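Local structure of ribokinase (Arabidopsis thaliana, 6ILS) at residues G60-D65 / D85-V90. The protein catalyses the magnesium-dependent transfer of a phosphoryl group from ATP to O-5 of D-ribose, giving D-ribose 5-phosphate. Sequence-based numbering, arbitrary orientation.
Sequences GRLGED and DYVRSV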
loop_
_atom_site.group_PDB
_atom_site.type_symbol
_atom_site.label_atom_id
_atom_site.label_comp_id
_atom_site.label_asym_id
_atom_site.label_seq_id
_atom_site.Cartn_x
_atom_site.Cartn_y
_atom_site.Cartn_z
ATOM N N GLY B 60 20.059 -4.261 -2.119
ATOM C CA GLY B 60 18.884 -4.308 -1.287
ATOM C C GLY B 60 18.059 -5.543 -1.594
ATOM O O GLY B 60 18.369 -6.273 -2.530
ATOM N N ARG B 61 17.007 -5.740 -0.807
ATOM C CA ARG B 61 16.123 -6.906 -0.922
ATOM C C ARG B 61 14.689 -6.463 -1.107
ATOM O O ARG B 61 14.181 -5.662 -0.318
ATOM C CB ARG B 61 16.218 -7.789 0.321
ATOM C CG ARG B 61 17.564 -8.462 0.493
ATOM C CD ARG B 61 17.863 -9.315 -0.715
ATOM N NE ARG B 61 19.130 -10.024 -0.596
ATOM C CZ ARG B 61 20.276 -9.572 -1.088
ATOM N NH1 ARG B 61 20.316 -8.397 -1.716
ATOM N NH2 ARG B 61 21.384 -10.290 -0.947
ATOM N N LEU B 62 14.042 -7.008 -2.135
ATOM C CA LEU B 62 12.658 -6.693 -2.450
ATOM C C LEU B 62 11.806 -7.947 -2.406
ATOM O O LEU B 62 12.332 -9.044 -2.551
ATOM C CB LEU B 62 12.548 -6.070 -3.842
ATOM C CG LEU B 62 13.319 -4.776 -4.059
ATOM C CD1 LEU B 62 13.107 -4.307 -5.487
ATOM C CD2 LEU B 62 12.815 -3.750 -3.067
ATOM N N GLY B 63 10.498 -7.788 -2.212
ATOM C CA GLY B 63 9.574 -8.892 -2.442
ATOM C C GLY B 63 9.251 -8.959 -3.921
ATOM O O GLY B 63 9.439 -7.986 -4.645
ATOM N N GLU B 64 8.782 -10.113 -4.391
ATOM C CA GLU B 64 8.347 -10.226 -5.775
ATOM C C GLU B 64 6.883 -9.812 -5.819
ATOM O O GLU B 64 5.991 -10.662 -5.889
ATOM C CB GLU B 64 8.540 -11.654 -6.310
ATOM C CG GLU B 64 10.006 -12.054 -6.512
ATOM C CD GLU B 64 10.213 -13.564 -6.624
ATOM O OE1 GLU B 64 9.218 -14.288 -6.817
ATOM O OE2 GLU B 64 11.374 -14.023 -6.514
ATOM N N ASP B 65 6.641 -8.505 -5.741
ATOM C CA ASP B 65 5.284 -7.972 -5.651
ATOM C C ASP B 65 5.197 -6.616 -6.339
ATOM O O ASP B 65 6.171 -6.142 -6.915
ATOM C CB ASP B 65 4.822 -7.872 -4.185
ATOM C CG ASP B 65 5.837 -7.154 -3.274
ATOM O OD1 ASP B 65 6.597 -6.303 -3.771
ATOM O OD2 ASP B 65 5.856 -7.455 -2.059
ATOM N N ASP B 85 21.982 -4.306 -10.412
ATOM C CA ASP B 85 22.493 -5.683 -10.536
ATOM C C ASP B 85 22.429 -6.481 -9.230
ATOM O O ASP B 85 22.231 -7.701 -9.257
ATOM C CB ASP B 85 23.947 -5.709 -11.051
ATOM C CG ASP B 85 24.252 -4.618 -12.074
ATOM O OD1 ASP B 85 23.378 -3.786 -12.398
ATOM O OD2 ASP B 85 25.381 -4.630 -12.606
ATOM N N TYR B 86 22.596 -5.813 -8.089
ATOM C CA TYR B 86 22.702 -6.517 -6.815
ATOM C C TYR B 86 21.462 -6.413 -5.953
ATOM O O TYR B 86 21.495 -6.700 -4.760
ATOM C CB TYR B 86 23.913 -6.011 -6.037
ATOM C CG TYR B 86 25.175 -6.283 -6.787
ATOM C CD1 TYR B 86 25.862 -7.478 -6.617
ATOM C CD2 TYR B 86 25.674 -5.361 -7.682
ATOM C CE1 TYR B 86 27.019 -7.739 -7.326
ATOM C CE2 TYR B 86 26.825 -5.613 -8.391
ATOM C CZ TYR B 86 27.491 -6.801 -8.214
ATOM O OH TYR B 86 28.646 -7.037 -8.929
ATOM N N VAL B 87 20.361 -6.016 -6.568
ATOM C CA VAL B 87 19.076 -6.104 -5.913
ATOM C C VAL B 87 18.589 -7.535 -6.080
ATOM O O VAL B 87 18.650 -8.086 -7.177
ATOM C CB VAL B 87 18.049 -5.120 -6.511
ATOM C CG1 VAL B 87 16.701 -5.310 -5.841
ATOM C CG2 VAL B 87 18.532 -3.663 -6.358
ATOM N N ARG B 88 18.140 -8.143 -4.995
ATOM C CA ARG B 88 17.548 -9.470 -5.070
ATOM C C ARG B 88 16.116 -9.421 -4.579
ATOM O O ARG B 88 15.805 -8.695 -3.637
ATOM C CB ARG B 88 18.344 -10.479 -4.242
ATOM C CG ARG B 88 19.716 -10.789 -4.784
ATOM C CD ARG B 88 20.316 -11.997 -4.079
ATOM N NE ARG B 88 21.694 -12.245 -4.506
ATOM C CZ ARG B 88 22.418 -13.296 -4.133
ATOM N NH1 ARG B 88 21.896 -14.212 -3.326
ATOM N NH2 ARG B 88 23.664 -13.434 -4.572
ATOM N N SER B 89 15.246 -10.201 -5.219
ATOM C CA SER B 89 13.845 -10.284 -4.815
ATOM C C SER B 89 13.509 -11.697 -4.321
ATOM O O SER B 89 14.040 -12.677 -4.844
ATOM C CB SER B 89 12.928 -9.893 -5.974
ATOM O OG SER B 89 13.269 -8.613 -6.491
ATOM N N VAL B 90 12.650 -11.793 -3.308
ATOM C CA VAL B 90 12.261 -13.085 -2.732
ATOM C C VAL B 90 10.740 -13.237 -2.801
ATOM O O VAL B 90 10.017 -12.244 -2.830
ATOM C CB VAL B 90 12.727 -13.232 -1.259
ATOM C CG1 VAL B 90 14.253 -13.209 -1.161
ATOM C CG2 VAL B 90 12.103 -12.140 -0.381
HETATM O O HOH W 1 22.756 -8.530 -3.446
HETATM O O HOH W 2 10.752 -7.426 -7.143
#
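Arg-61 and Arg-88 run side by side on one face of a parallel strand pair, their guanidinium planes only 10° apart. The Arg-61 chain turns about its CB-CG bond (chi2 -59°), which lays its guanidinium alongside the extended Arg-88 chain: CB and CD of Arg-88 lie over one face, and NH2 of Arg-61 comes to 3.7 Å from CD of Arg-88. The like charges, with NH2 of Arg-61 4.1 Å from NE of Arg-88, are probably eased by Asp-129, which forms a salt bridge with Arg-88 and a long, weak ion pair with Arg-61. NH1 of Arg-61 donates to the carbonyl O of Gly-60 (3.0 Å) from above the carbonyl plane, while Arg-88 N reaches the same oxygen nearly along its C=O axis. A water joins NH1 of Arg-61 to the carbonyl O of Tyr-86. With an alanine at Arg-61, the Arg-88 methylenes would probably lose their cover, Gly-60 O one of its donors and the water its NH1 partner. The other face is apolar at first: Leu-62 crosses Val-87 obliquely, CD1 of Leu-62 meeting CG1 of Val-87 at 3.7 Å. Next comes Ser-89, whose CB packs against CG of Glu-64 and whose OG shares a second water with the carbonyl O of Gly-63. Within the sheet, Leu-62 N hydrogen-bonds to Arg-88 O and Val-90 N to Leu-62 O, both at 2.9 Å; N of Glu-64, the central residue of an inverse gamma turn, continues the ladder to Val-90 O with a more bent bond (139°). Asp-65 then N-caps helix 66-75. This is a beta-alpha-beta crossover, strand 56-63, helix 66-75 and strand 87-90, the last forming one border of the large, mostly parallel central sheet of the PfkB-family ribokinase fold.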